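Local coordinates for N-acetylmuramoyl-L-alanine amidase XlyA (Bacillus subtilis, PDB 3RDR), which hydrolyses the amide link between N-acetylmuramoyl residues and L-amino acids in cell-wall glycopeptides, an autolysin activity carried by this zinc-containing catalytic domain, at residues A[6-12]-A[67-73]; A[25-29]-A[123-129]; A[42-46]-A[59-64]; A[63-68]-A[111-115]. All coordinates share one frame; numbering follows the deposited sequence.

Contact 1 of 4, residues A[6-12]-A[67-73]; sequences NIIQDFI and EIYQHLP
Parallel pairing of strand 7-9 with strand 68-70 forms this contact at one border of the mixed sheet. I7, I8 and Q9 stand level with I68, Y69 and Q70. I8 bonds through both its backbone N and its O: N donates to I68 O at 2.7 Å, and O accepts from Q70 N at 2.9 Å. The pairing runs on past the strands, with D10 N bound to Q70 O and I12 N to H71 O. On one face I8 makes a CH-pi contact with the Y69 ring, its CB 3.9 Å from the centroid and 7° off the normal. On the face of I7 and I68, Q70 CG stands anti to the backbone N (chi1 -166°) and the extended chain carries the amide out beside Q9. Q9 NE2 reaches Q70 OE1 at 3.2 Å from above the carbonyl plane, while Q70 NE2 donates to L72 O at 2.6 Å, fixing that amide's turn. The F11 ring receives P73 CD over a face at 4.1 Å from its centroid and Q70 O at its edge. Water 1 joins D10 O to H71 ND1, and H71 NE2 is hydrogen-bonded to T62 OG1. This short edge strand completes the sheet of the T7 lysozyme-like amidase fold.

Contact 2 of 4, residues A[25-29]-A[123-129]; sequences TPLYI and HNISLAN
N129 ND2 donates to L27 O at 2.9 Å, an almost straight bond (170° at the hydrogen) with the acceptor in the plane of the N129 amide. The same amide lies over one face of the Y28 ring, the two planes 12° apart, and ND2 comes within 3.3 Å of Y28 CE1. The Y28 ring swings back over N129 because CG stands anti to its carbonyl carbon (chi1 -56°), although CB leads away from the loop. Its ring also meets W136 edge to face. A second bond, from I29 N to N129 O at 3.2 Å, brings the start of strand 28-33 against the residue just before strand 130-132. Beside these two bonds I125 makes the apolar contacts, CD1 meeting I29 CG1 at 3.9 Å and also P26 CB; its methyl groups touch carbonyl oxygens as well, CD1 at P26 O (3.6 Å) and CG2 at L27 O. P26 CG approaches H123 ND1 at the end of helix 105-122. N129 thus uses both side chain and backbone, satisfying the carbonyl of L27 and the amide of I29 on the two sides of Y28, so that the loop after the helix is tied by directional bonds as well as by apolar contact.

Contact 3 of 4, residues A[42-46]-A[59-64]; sequences DAAAH and WHFTVD
D42 lays its CB 3.4 Å from D64 OD2, and the two carboxylates run side by side with their planes 44° apart. It is also the N-cap of helix 43-50: CG lies between the backbone N and the carbonyl carbon (chi1 63°), which folds the carboxylate back over the helix start, where OD2 accepts from A45 N at 2.9 Å. A43 follows with the one direct hydrogen bond between the segments: its N donates to D64 OD2 at 3.0 Å, on the anti side of the carboxylate. The A43 methyl group presses on the same oxygen and on T62 O, while T62 CG2 packs against A43 CA. A44 N joins through water 2, which accepts from it and donates to D64 OD2 at 2.6 Å. That oxygen therefore takes a backbone N-H and a water at the first turn of the helix, while OD1 turns to T66.

H46 closes the segment. Its ND1 donates to D42 O at 2.8 Å with the acceptor in the ring plane, which fixes the ring's rotation; D42 O also receives H46 N. CD2 then meets the edge of W59 at CZ2, 3.9 Å away, the two side chains crossing at about a right angle. W59 NE1 donates to T62 OG1, shared with H71. This N-capped helix seated on a strand of the central sheet belongs to the alpha/beta architecture of the T7 lysozyme-like amidase fold.

Contact 4 of 4, residues A[63-68]-A[111-115]; sequences VDDTEI and NAQWL
The turn joining the antiparallel strands 61-63 and 68-70 comes against helix 105-122, with V63 CA 6.2 Å from A112 CA. This beta-hairpin packs on a helix of the T7 lysozyme-like fold. Its turn contains an Asx turn, D64 OD1 accepting from T66 N at 2.6 Å, and the further bond from E67 N to the same oxygen, at 2.7 Å on the syn side, extends it to an Asx motif. The two N-H groups meet the oxygen from different sides of its carboxylate, holding that group in place within the loop, and D64 N closes the hairpin by donating to E67 O. T66 OG1 donates to D65 OD1, while D65 OD2 is bound by D104 N.

Against the helix V63 divides its branches. CG1, anti to the backbone N (chi1 -175°), touches N111 CB at 3.6 Å and also meets A112, whereas V63 CG2 meets L115 CD2 at 3.8 Å, the two side chains sliding past each other in opposite directions. I68 contributes the tip of its chain: CD1 comes to the edge of the W114 ring, 3.7 Å from CZ3 and near the ring plane, and rests on L115 CB as well. The polar tie between turn and helix is made by N111, whose ND2 donates to D64 O at 3.1 Å, in the carbonyl plane and on a lone pair, with that oxygen only 3° out of the N111 amide plane.

From the N terminus, strand 7-9 comes first in the chain; contact 1 joins it to strand 68-70 and closes a long loop. Within that loop lies contact 3, a shorter closure seating helix 43-50 on strand 61-63. Contact 2 opens at 25-29 and closes only at 123-129, enclosing contacts 3 and 4 along the chain and crossing contact 1. Contact 4 begins on V63 and D64, where contact 3 ends, crosses contact 1, with which it shares E67 and I68, and carries the hairpin onto helix 105-122. Contacts 1, 3 and 4 touch one another around the hairpin; contact 2, its centre 18 to 20 Å from theirs, secures the other border of the sheet.

Contact 1 of 4, residues A[6-12]-A[67-73]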
loop_
_atom_site.group_PDB
_atom_site.type_symbol
_atom_site.label_atom_id
_atom_site.label_comp_id
_atom_site.label_asym_id
_atom_site.label_seq_id
_atom_site.Cartn_x
_atom_site.Cartn_y
_atom_site.Cartn_z
ATOM N N ASN A 6 9.538 -2.395 11.879
ATOM C CA ASN A 6 8.476 -3.063 12.619
ATOM C C ASN A 6 7.121 -3.014 11.906
ATOM O O ASN A 6 6.699 -1.960 11.430
ATOM C CB ASN A 6 8.359 -2.423 14.003
ATOM C CG ASN A 6 7.767 -3.362 15.031
ATOM O OD1 ASN A 6 6.611 -3.767 14.929
ATOM N ND2 ASN A 6 8.565 -3.716 16.035
ATOM N N ILE A 7 6.446 -4.162 11.837
ATOM C CA ILE A 7 5.132 -4.258 11.200
ATOM C C ILE A 7 4.064 -4.539 12.257
ATOM O O ILE A 7 4.108 -5.570 12.925
ATOM C CB ILE A 7 5.063 -5.407 10.153
ATOM C CG1 ILE A 7 5.989 -5.123 8.971
ATOM C CG2 ILE A 7 3.634 -5.569 9.647
ATOM C CD1 ILE A 7 7.438 -5.409 9.246
ATOM N N ILE A 8 3.107 -3.625 12.402
ATOM C CA ILE A 8 2.028 -3.789 13.373
ATOM C C ILE A 8 0.726 -4.189 12.670
ATOM O O ILE A 8 0.239 -3.472 11.795
ATOM C CB ILE A 8 1.765 -2.484 14.172
ATOM C CG1 ILE A 8 2.972 -2.140 15.052
ATOM C CG2 ILE A 8 0.524 -2.640 15.042
ATOM C CD1 ILE A 8 4.154 -1.585 14.291
ATOM N N GLN A 9 0.168 -5.335 13.054
ATOM C CA GLN A 9 -1.077 -5.807 12.461
ATOM C C GLN A 9 -2.274 -5.277 13.242
ATOM O O GLN A 9 -2.358 -5.432 14.462
ATOM C CB GLN A 9 -1.110 -7.337 12.427
ATOM C CG GLN A 9 0.029 -7.948 11.625
ATOM C CD GLN A 9 -0.086 -9.451 11.490
ATOM O OE1 GLN A 9 -0.356 -10.154 12.466
ATOM N NE2 GLN A 9 0.132 -9.955 10.281
ATOM N N ASP A 10 -3.189 -4.636 12.525
ATOM C CA ASP A 10 -4.388 -4.067 13.122
ATOM C C ASP A 10 -5.446 -4.094 12.027
ATOM O O ASP A 10 -5.830 -3.065 11.468
ATOM C CB ASP A 10 -4.097 -2.641 13.594
ATOM C CG ASP A 10 -5.263 -2.016 14.322
ATOM O OD1 ASP A 10 -6.026 -2.754 14.975
ATOM O OD2 ASP A 10 -5.409 -0.775 14.251
ATOM N N PHE A 11 -5.907 -5.304 11.736
ATOM C CA PHE A 11 -6.881 -5.552 10.686
ATOM C C PHE A 11 -8.227 -4.860 10.784
ATOM O O PHE A 11 -8.736 -4.574 11.871
ATOM C CB PHE A 11 -7.127 -7.061 10.548
ATOM C CG PHE A 11 -5.926 -7.839 10.074
ATOM C CD1 PHE A 11 -5.990 -9.227 9.954
ATOM C CD2 PHE A 11 -4.731 -7.193 9.760
ATOM C CE1 PHE A 11 -4.883 -9.960 9.531
ATOM C CE2 PHE A 11 -3.619 -7.913 9.336
ATOM C CZ PHE A 11 -3.694 -9.301 9.221
ATOM N N ILE A 12 -8.786 -4.594 9.609
ATOM C CA ILE A 12 -10.098 -3.995 9.469
ATOM C C ILE A 12 -11.004 -5.156 9.875
ATOM O O ILE A 12 -10.734 -6.303 9.516
ATOM C CB ILE A 12 -10.359 -3.624 7.994
ATOM C CG1 ILE A 12 -9.467 -2.444 7.589
ATOM C CG2 ILE A 12 -11.827 -3.316 7.781
ATOM C CD1 ILE A 12 -9.393 -2.218 6.084
ATOM N N GLU A 67 7.195 3.290 11.227
ATOM C CA GLU A 67 6.704 1.919 11.213
ATOM C C GLU A 67 5.761 1.600 10.066
ATOM O O GLU A 67 5.490 2.441 9.212
ATOM C CB GLU A 67 6.010 1.626 12.538
ATOM C CG GLU A 67 5.029 2.705 12.937
ATOM C CD GLU A 67 4.565 2.555 14.363
ATOM O OE1 GLU A 67 5.308 1.946 15.162
ATOM O OE2 GLU A 67 3.468 3.057 14.688
ATOM N N ILE A 68 5.259 0.369 10.076
ATOM C CA ILE A 68 4.349 -0.127 9.053
ATOM C C ILE A 68 3.150 -0.788 9.724
ATOM O O ILE A 68 3.311 -1.556 10.672
ATOM C CB ILE A 68 5.046 -1.185 8.167
ATOM C CG1 ILE A 68 6.251 -0.570 7.457
ATOM C CG2 ILE A 68 4.065 -1.748 7.146
ATOM C CD1 ILE A 68 7.126 -1.591 6.762
ATOM N N TYR A 69 1.952 -0.475 9.237
ATOM C CA TYR A 69 0.726 -1.060 9.761
ATOM C C TYR A 69 0.085 -1.894 8.659
ATOM O O TYR A 69 0.073 -1.484 7.499
ATOM C CB TYR A 69 -0.260 0.027 10.207
ATOM C CG TYR A 69 -0.155 0.409 11.667
ATOM C CD1 TYR A 69 0.929 1.156 12.142
ATOM C CD2 TYR A 69 -1.130 0.008 12.582
ATOM C CE1 TYR A 69 1.036 1.491 13.493
ATOM C CE2 TYR A 69 -1.034 0.337 13.937
ATOM C CZ TYR A 69 0.051 1.077 14.384
ATOM O OH TYR A 69 0.153 1.395 15.720
ATOM N N GLN A 70 -0.432 -3.065 9.022
ATOM C CA GLN A 70 -1.093 -3.949 8.061
ATOM C C GLN A 70 -2.580 -3.959 8.409
ATOM O O GLN A 70 -2.962 -4.261 9.538
ATOM C CB GLN A 70 -0.526 -5.366 8.148
ATOM C CG GLN A 70 -0.910 -6.258 6.977
ATOM C CD GLN A 70 -0.472 -7.698 7.177
ATOM O OE1 GLN A 70 0.533 -7.962 7.830
ATOM N NE2 GLN A 70 -1.215 -8.632 6.604
ATOM N N HIS A 71 -3.410 -3.637 7.425
ATOM C CA HIS A 71 -4.848 -3.546 7.621
ATOM C C HIS A 71 -5.622 -4.751 7.105
ATOM O O HIS A 71 -6.792 -4.934 7.437
ATOM C CB HIS A 71 -5.359 -2.291 6.915
ATOM C CG HIS A 71 -4.450 -1.111 7.054
ATOM N ND1 HIS A 71 -4.330 -0.397 8.227
ATOM C CD2 HIS A 71 -3.598 -0.535 6.173
ATOM C CE1 HIS A 71 -3.443 0.570 8.062
ATOM N NE2 HIS A 71 -2.984 0.507 6.825
ATOM N N LEU A 72 -4.963 -5.569 6.294
ATOM C CA LEU A 72 -5.597 -6.733 5.688
ATOM C C LEU A 72 -4.622 -7.900 5.600
ATOM O O LEU A 72 -3.409 -7.698 5.476
ATOM C CB LEU A 72 -6.040 -6.379 4.265
ATOM C CG LEU A 72 -7.447 -5.976 3.815
ATOM C CD1 LEU A 72 -8.286 -5.415 4.938
ATOM C CD2 LEU A 72 -7.295 -4.980 2.677
ATOM N N PRO A 73 -5.136 -9.139 5.675
ATOM C CA PRO A 73 -4.251 -10.303 5.577
ATOM C C PRO A 73 -3.868 -10.409 4.102
ATOM O O PRO A 73 -4.650 -10.016 3.235
ATOM C CB PRO A 73 -5.141 -11.456 6.046
ATOM C CG PRO A 73 -6.513 -11.016 5.632
ATOM C CD PRO A 73 -6.507 -9.552 6.032
HETATM O O HOH W 1 -6.483 -0.818 9.981
#

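Contact 2 of 4, residues A[25-29]-A[123-129]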
loop_
_atom_site.group_PDB
_atom_site.type_symbol
_atom_site.label_atom_id
_atom_site.label_comp_id
_atom_site.label_asym_id
_atom_site.label_seq_id
_atom_site.Cartn_x
_atom_site.Cartn_y
_atom_site.Cartn_z
ATOM N N THR A 25 -4.269 -14.504 -4.339
ATOM C CA THR A 25 -2.938 -15.072 -4.482
ATOM C C THR A 25 -2.269 -13.932 -5.255
ATOM O O THR A 25 -2.326 -13.882 -6.484
ATOM C CB THR A 25 -2.959 -16.371 -5.323
ATOM O OG1 THR A 25 -3.656 -17.394 -4.599
ATOM C CG2 THR A 25 -1.538 -16.850 -5.611
ATOM N N PRO A 26 -1.650 -12.983 -4.532
ATOM C CA PRO A 26 -0.980 -11.823 -5.132
ATOM C C PRO A 26 0.136 -12.086 -6.141
ATOM O O PRO A 26 1.118 -12.769 -5.853
ATOM C CB PRO A 26 -0.498 -11.035 -3.913
ATOM C CG PRO A 26 -0.206 -12.110 -2.921
ATOM C CD PRO A 26 -1.397 -13.037 -3.079
ATOM N N LEU A 27 -0.033 -11.519 -7.329
ATOM C CA LEU A 27 0.944 -11.641 -8.404
ATOM C C LEU A 27 1.611 -10.280 -8.628
ATOM O O LEU A 27 2.603 -10.174 -9.359
ATOM C CB LEU A 27 0.251 -12.083 -9.695
ATOM C CG LEU A 27 -0.561 -13.382 -9.644
ATOM C CD1 LEU A 27 -1.267 -13.596 -10.981
ATOM C CD2 LEU A 27 0.360 -14.553 -9.320
ATOM N N TYR A 28 1.055 -9.244 -8.000
ATOM C CA TYR A 28 1.575 -7.884 -8.132
ATOM C C TYR A 28 1.633 -7.154 -6.797
ATOM O O TYR A 28 1.058 -7.595 -5.796
ATOM C CB TYR A 28 0.686 -7.057 -9.066
ATOM C CG TYR A 28 0.485 -7.626 -10.449
ATOM C CD1 TYR A 28 1.339 -7.282 -11.500
ATOM C CD2 TYR A 28 -0.569 -8.496 -10.715
ATOM C CE1 TYR A 28 1.140 -7.790 -12.787
ATOM C CE2 TYR A 28 -0.776 -9.013 -11.994
ATOM C CZ TYR A 28 0.080 -8.654 -13.024
ATOM O OH TYR A 28 -0.138 -9.144 -14.291
ATOM N N ILE A 29 2.332 -6.023 -6.811
ATOM C CA ILE A 29 2.464 -5.147 -5.658
ATOM C C ILE A 29 2.206 -3.747 -6.211
ATOM O O ILE A 29 2.929 -3.270 -7.090
ATOM C CB ILE A 29 3.869 -5.238 -5.043
ATOM C CG1 ILE A 29 4.066 -6.630 -4.436
ATOM C CG2 ILE A 29 4.050 -4.169 -3.970
ATOM C CD1 ILE A 29 5.476 -6.894 -3.918
ATOM N N HIS A 123 6.479 -13.940 -1.648
ATOM C CA HIS A 123 5.333 -14.270 -2.490
ATOM C C HIS A 123 5.738 -14.524 -3.935
ATOM O O HIS A 123 4.895 -14.598 -4.835
ATOM C CB HIS A 123 4.307 -13.140 -2.408
ATOM C CG HIS A 123 3.787 -12.914 -1.022
ATOM N ND1 HIS A 123 2.804 -13.700 -0.461
ATOM C CD2 HIS A 123 4.163 -12.038 -0.060
ATOM C CE1 HIS A 123 2.597 -13.319 0.787
ATOM N NE2 HIS A 123 3.410 -12.313 1.055
ATOM N N ASN A 124 7.039 -14.666 -4.148
ATOM C CA ASN A 124 7.574 -14.925 -5.472
ATOM C C ASN A 124 7.023 -13.954 -6.515
ATOM O O ASN A 124 6.493 -14.361 -7.550
ATOM C CB ASN A 124 7.267 -16.369 -5.877
ATOM C CG ASN A 124 8.061 -16.810 -7.083
ATOM O OD1 ASN A 124 9.274 -16.603 -7.146
ATOM N ND2 ASN A 124 7.386 -17.429 -8.047
ATOM N N ILE A 125 7.161 -12.662 -6.231
ATOM C CA ILE A 125 6.698 -11.613 -7.131
ATOM C C ILE A 125 7.928 -10.908 -7.691
ATOM O O ILE A 125 8.809 -10.496 -6.937
ATOM C CB ILE A 125 5.813 -10.596 -6.375
ATOM C CG1 ILE A 125 4.557 -11.301 -5.851
ATOM C CG2 ILE A 125 5.442 -9.437 -7.291
ATOM C CD1 ILE A 125 3.675 -10.437 -4.983
ATOM N N SER A 126 7.986 -10.771 -9.013
ATOM C CA SER A 126 9.132 -10.142 -9.660
ATOM C C SER A 126 9.094 -8.622 -9.602
ATOM O O SER A 126 8.036 -8.021 -9.415
ATOM C CB SER A 126 9.226 -10.588 -11.122
ATOM O OG SER A 126 8.218 -9.983 -11.910
ATOM N N LEU A 127 10.263 -8.011 -9.774
ATOM C CA LEU A 127 10.388 -6.560 -9.748
ATOM C C LEU A 127 9.518 -5.928 -10.826
ATOM O O LEU A 127 8.939 -4.857 -10.623
ATOM C CB LEU A 127 11.845 -6.145 -9.969
ATOM C CG LEU A 127 12.094 -4.632 -9.924
ATOM C CD1 LEU A 127 11.980 -4.138 -8.487
ATOM C CD2 LEU A 127 13.468 -4.316 -10.488
ATOM N N ALA A 128 9.437 -6.587 -11.977
ATOM C CA ALA A 128 8.632 -6.086 -13.081
ATOM C C ALA A 128 7.161 -5.973 -12.673
ATOM O O ALA A 128 6.417 -5.158 -13.220
ATOM C CB ALA A 128 8.769 -7.012 -14.296
ATOM N N ASN A 129 6.748 -6.787 -11.707
ATOM C CA ASN A 129 5.364 -6.763 -11.257
ATOM C C ASN A 129 5.096 -5.814 -10.088
ATOM O O ASN A 129 4.034 -5.860 -9.472
ATOM C CB ASN A 129 4.897 -8.187 -10.939
ATOM C CG ASN A 129 4.492 -8.955 -12.194
ATOM O OD1 ASN A 129 4.984 -8.677 -13.289
ATOM N ND2 ASN A 129 3.602 -9.924 -12.038
#

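Contact 3 of 4, residues A[42-46]-A[59-64]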
loop_
_atom_site.group_PDB
_atom_site.type_symbol
_atom_site.label_atom_id
_atom_site.label_comp_id
_atom_site.label_asym_id
_atom_site.label_seq_id
_atom_site.Cartn_x
_atom_site.Cartn_y
_atom_site.Cartn_z
ATOM N N ASP A 42 -0.011 9.705 9.828
ATOM C CA ASP A 42 0.929 8.598 9.733
ATOM C C ASP A 42 0.248 7.236 9.594
ATOM O O ASP A 42 -0.966 7.160 9.411
ATOM C CB ASP A 42 1.866 8.614 10.947
ATOM C CG ASP A 42 1.135 8.400 12.258
ATOM O OD1 ASP A 42 1.742 8.654 13.316
ATOM O OD2 ASP A 42 -0.039 7.973 12.239
ATOM N N ALA A 43 1.037 6.167 9.681
ATOM C CA ALA A 43 0.521 4.806 9.525
ATOM C C ALA A 43 -0.533 4.422 10.558
ATOM O O ALA A 43 -1.558 3.845 10.215
ATOM C CB ALA A 43 1.679 3.799 9.553
ATOM N N ALA A 44 -0.277 4.737 11.822
ATOM C CA ALA A 44 -1.228 4.424 12.880
ATOM C C ALA A 44 -2.540 5.169 12.645
ATOM O O ALA A 44 -3.622 4.615 12.854
ATOM C CB ALA A 44 -0.644 4.798 14.250
ATOM N N ALA A 45 -2.451 6.422 12.208
ATOM C CA ALA A 45 -3.656 7.209 11.955
ATOM C C ALA A 45 -4.480 6.582 10.834
ATOM O O ALA A 45 -5.710 6.519 10.922
ATOM C CB ALA A 45 -3.291 8.658 11.603
ATOM N N HIS A 46 -3.818 6.122 9.775
ATOM C CA HIS A 46 -4.542 5.487 8.682
ATOM C C HIS A 46 -5.168 4.172 9.153
ATOM O O HIS A 46 -6.257 3.814 8.725
ATOM C CB HIS A 46 -3.622 5.232 7.480
ATOM C CG HIS A 46 -3.368 6.452 6.650
ATOM N ND1 HIS A 46 -2.503 7.454 7.038
ATOM C CD2 HIS A 46 -3.900 6.853 5.470
ATOM C CE1 HIS A 46 -2.514 8.418 6.135
ATOM N NE2 HIS A 46 -3.353 8.079 5.173
ATOM N N TRP A 59 -6.415 -1.044 1.611
ATOM C CA TRP A 59 -5.176 -1.582 1.072
ATOM C C TRP A 59 -4.516 -2.377 2.193
ATOM O O TRP A 59 -4.985 -2.355 3.335
ATOM C CB TRP A 59 -4.272 -0.451 0.563
ATOM C CG TRP A 59 -4.035 0.611 1.566
ATOM C CD1 TRP A 59 -3.001 0.688 2.450
ATOM C CD2 TRP A 59 -4.870 1.748 1.822
ATOM N NE1 TRP A 59 -3.139 1.802 3.240
ATOM C CE2 TRP A 59 -4.277 2.471 2.877
ATOM C CE3 TRP A 59 -6.062 2.226 1.260
ATOM C CZ2 TRP A 59 -4.833 3.651 3.385
ATOM C CZ3 TRP A 59 -6.616 3.403 1.766
ATOM C CH2 TRP A 59 -5.998 4.099 2.820
ATOM N N HIS A 60 -3.421 -3.062 1.880
ATOM C CA HIS A 60 -2.762 -3.923 2.856
ATOM C C HIS A 60 -1.773 -3.305 3.840
ATOM O O HIS A 60 -1.805 -3.628 5.030
ATOM C CB HIS A 60 -2.089 -5.073 2.098
ATOM C CG HIS A 60 -3.001 -5.748 1.124
ATOM N ND1 HIS A 60 -3.749 -6.862 1.449
ATOM C CD2 HIS A 60 -3.353 -5.417 -0.142
ATOM C CE1 HIS A 60 -4.523 -7.184 0.427
ATOM N NE2 HIS A 60 -4.303 -6.323 -0.550
ATOM N N PHE A 61 -0.906 -2.422 3.353
ATOM C CA PHE A 61 0.114 -1.804 4.201
ATOM C C PHE A 61 0.223 -0.284 4.072
ATOM O O PHE A 61 0.167 0.264 2.968
ATOM C CB PHE A 61 1.499 -2.363 3.851
ATOM C CG PHE A 61 1.691 -3.823 4.158
ATOM C CD1 PHE A 61 1.913 -4.255 5.460
ATOM C CD2 PHE A 61 1.736 -4.758 3.127
ATOM C CE1 PHE A 61 2.188 -5.594 5.731
ATOM C CE2 PHE A 61 2.010 -6.100 3.389
ATOM C CZ PHE A 61 2.237 -6.516 4.695
ATOM N N THR A 62 0.387 0.390 5.204
ATOM C CA THR A 62 0.603 1.831 5.205
ATOM C C THR A 62 1.991 1.981 5.823
ATOM O O THR A 62 2.270 1.424 6.889
ATOM C CB THR A 62 -0.425 2.600 6.040
ATOM O OG1 THR A 62 -1.733 2.408 5.483
ATOM C CG2 THR A 62 -0.096 4.101 6.013
ATOM N N VAL A 63 2.859 2.715 5.140
ATOM C CA VAL A 63 4.235 2.904 5.579
ATOM C C VAL A 63 4.590 4.360 5.872
ATOM O O VAL A 63 4.343 5.231 5.042
ATOM C CB VAL A 63 5.225 2.404 4.479
ATOM C CG1 VAL A 63 6.670 2.485 4.982
ATOM C CG2 VAL A 63 4.877 0.986 4.050
ATOM N N ASP A 64 5.142 4.635 7.054
ATOM C CA ASP A 64 5.598 5.991 7.357
ATOM C C ASP A 64 7.086 5.886 7.688
ATOM O O ASP A 64 7.677 4.817 7.510
ATOM C CB ASP A 64 4.798 6.670 8.490
ATOM C CG ASP A 64 4.911 5.961 9.823
ATOM O OD1 ASP A 64 6.008 5.484 10.163
ATOM O OD2 ASP A 64 3.893 5.912 10.550
HETATM O O HOH W 2 2.557 5.069 12.613
#

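Contact 4 of 4, residues A[63-68]-A[111-115]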
loop_
_atom_site.group_PDB
_atom_site.type_symbol
_atom_site.label_atom_id
_atom_site.label_comp_id
_atom_site.label_asym_id
_atom_site.label_seq_id
_atom_site.Cartn_x
_atom_site.Cartn_y
_atom_site.Cartn_z
ATOM N N VAL A 63 2.859 2.715 5.140
ATOM C CA VAL A 63 4.235 2.904 5.579
ATOM C C VAL A 63 4.590 4.360 5.872
ATOM O O VAL A 63 4.343 5.231 5.042
ATOM C CB VAL A 63 5.225 2.404 4.479
ATOM C CG1 VAL A 63 6.670 2.485 4.982
ATOM C CG2 VAL A 63 4.877 0.986 4.050
ATOM N N ASP A 64 5.142 4.635 7.054
ATOM C CA ASP A 64 5.598 5.991 7.357
ATOM C C ASP A 64 7.086 5.886 7.688
ATOM O O ASP A 64 7.677 4.817 7.510
ATOM C CB ASP A 64 4.798 6.670 8.490
ATOM C CG ASP A 64 4.911 5.961 9.823
ATOM O OD1 ASP A 64 6.008 5.484 10.163
ATOM O OD2 ASP A 64 3.893 5.912 10.550
ATOM N N ASP A 65 7.702 6.971 8.149
ATOM C CA ASP A 65 9.136 6.950 8.437
ATOM C C ASP A 65 9.538 6.170 9.680
ATOM O O ASP A 65 10.726 5.935 9.916
ATOM C CB ASP A 65 9.676 8.384 8.530
ATOM C CG ASP A 65 9.165 9.142 9.750
ATOM O OD1 ASP A 65 8.211 8.683 10.415
ATOM O OD2 ASP A 65 9.720 10.223 10.036
ATOM N N THR A 66 8.554 5.748 10.463
ATOM C CA THR A 66 8.839 5.023 11.689
ATOM C C THR A 66 8.419 3.558 11.669
ATOM O O THR A 66 9.192 2.680 12.048
ATOM C CB THR A 66 8.153 5.708 12.887
ATOM O OG1 THR A 66 8.547 7.085 12.934
ATOM C CG2 THR A 66 8.546 5.033 14.191
ATOM N N GLU A 67 7.195 3.290 11.227
ATOM C CA GLU A 67 6.704 1.919 11.213
ATOM C C GLU A 67 5.761 1.600 10.066
ATOM O O GLU A 67 5.490 2.441 9.212
ATOM C CB GLU A 67 6.010 1.626 12.538
ATOM C CG GLU A 67 5.029 2.705 12.937
ATOM C CD GLU A 67 4.565 2.555 14.363
ATOM O OE1 GLU A 67 5.308 1.946 15.162
ATOM O OE2 GLU A 67 3.468 3.057 14.688
ATOM N N ILE A 68 5.259 0.369 10.076
ATOM C CA ILE A 68 4.349 -0.127 9.053
ATOM C C ILE A 68 3.150 -0.788 9.724
ATOM O O ILE A 68 3.311 -1.556 10.672
ATOM C CB ILE A 68 5.046 -1.185 8.167
ATOM C CG1 ILE A 68 6.251 -0.570 7.457
ATOM C CG2 ILE A 68 4.065 -1.748 7.146
ATOM C CD1 ILE A 68 7.126 -1.591 6.762
ATOM N N ASN A 111 11.698 2.557 3.884
ATOM C CA ASN A 111 10.989 1.511 4.607
ATOM C C ASN A 111 10.072 0.739 3.665
ATOM O O ASN A 111 9.894 -0.471 3.812
ATOM C CB ASN A 111 10.166 2.105 5.757
ATOM C CG ASN A 111 11.035 2.674 6.864
ATOM O OD1 ASN A 111 12.169 2.233 7.063
ATOM N ND2 ASN A 111 10.502 3.643 7.604
ATOM N N ALA A 112 9.495 1.446 2.696
ATOM C CA ALA A 112 8.600 0.832 1.725
ATOM C C ALA A 112 9.376 -0.077 0.776
ATOM O O ALA A 112 8.879 -1.128 0.367
ATOM C CB ALA A 112 7.865 1.906 0.938
ATOM N N GLN A 113 10.591 0.333 0.419
ATOM C CA GLN A 113 11.424 -0.466 -0.475
ATOM C C GLN A 113 11.835 -1.746 0.242
ATOM O O GLN A 113 11.909 -2.812 -0.368
ATOM C CB GLN A 113 12.653 0.338 -0.921
ATOM C CG GLN A 113 12.292 1.511 -1.821
ATOM C CD GLN A 113 13.466 2.427 -2.125
ATOM O OE1 GLN A 113 14.159 2.884 -1.220
ATOM N NE2 GLN A 113 13.678 2.714 -3.402
ATOM N N TRP A 114 12.089 -1.648 1.542
ATOM C CA TRP A 114 12.453 -2.826 2.318
ATOM C C TRP A 114 11.267 -3.791 2.339
ATOM O O TRP A 114 11.422 -4.992 2.118
ATOM C CB TRP A 114 12.812 -2.444 3.754
ATOM C CG TRP A 114 12.840 -3.640 4.661
ATOM C CD1 TRP A 114 13.821 -4.588 4.743
ATOM C CD2 TRP A 114 11.789 -4.071 5.538
ATOM N NE1 TRP A 114 13.444 -5.585 5.612
ATOM C CE2 TRP A 114 12.202 -5.294 6.114
ATOM C CE3 TRP A 114 10.537 -3.546 5.888
ATOM C CZ2 TRP A 114 11.407 -6.001 7.022
ATOM C CZ3 TRP A 114 9.746 -4.249 6.791
ATOM C CH2 TRP A 114 10.185 -5.464 7.348
ATOM N N LEU A 115 10.083 -3.255 2.616
ATOM C CA LEU A 115 8.864 -4.057 2.656
ATOM C C LEU A 115 8.627 -4.748 1.316
ATOM O O LEU A 115 8.345 -5.944 1.264
ATOM C CB LEU A 115 7.658 -3.172 2.993
ATOM C CG LEU A 115 6.263 -3.803 2.900
ATOM C CD1 LEU A 115 6.151 -4.957 3.889
ATOM C CD2 LEU A 115 5.196 -2.748 3.195
#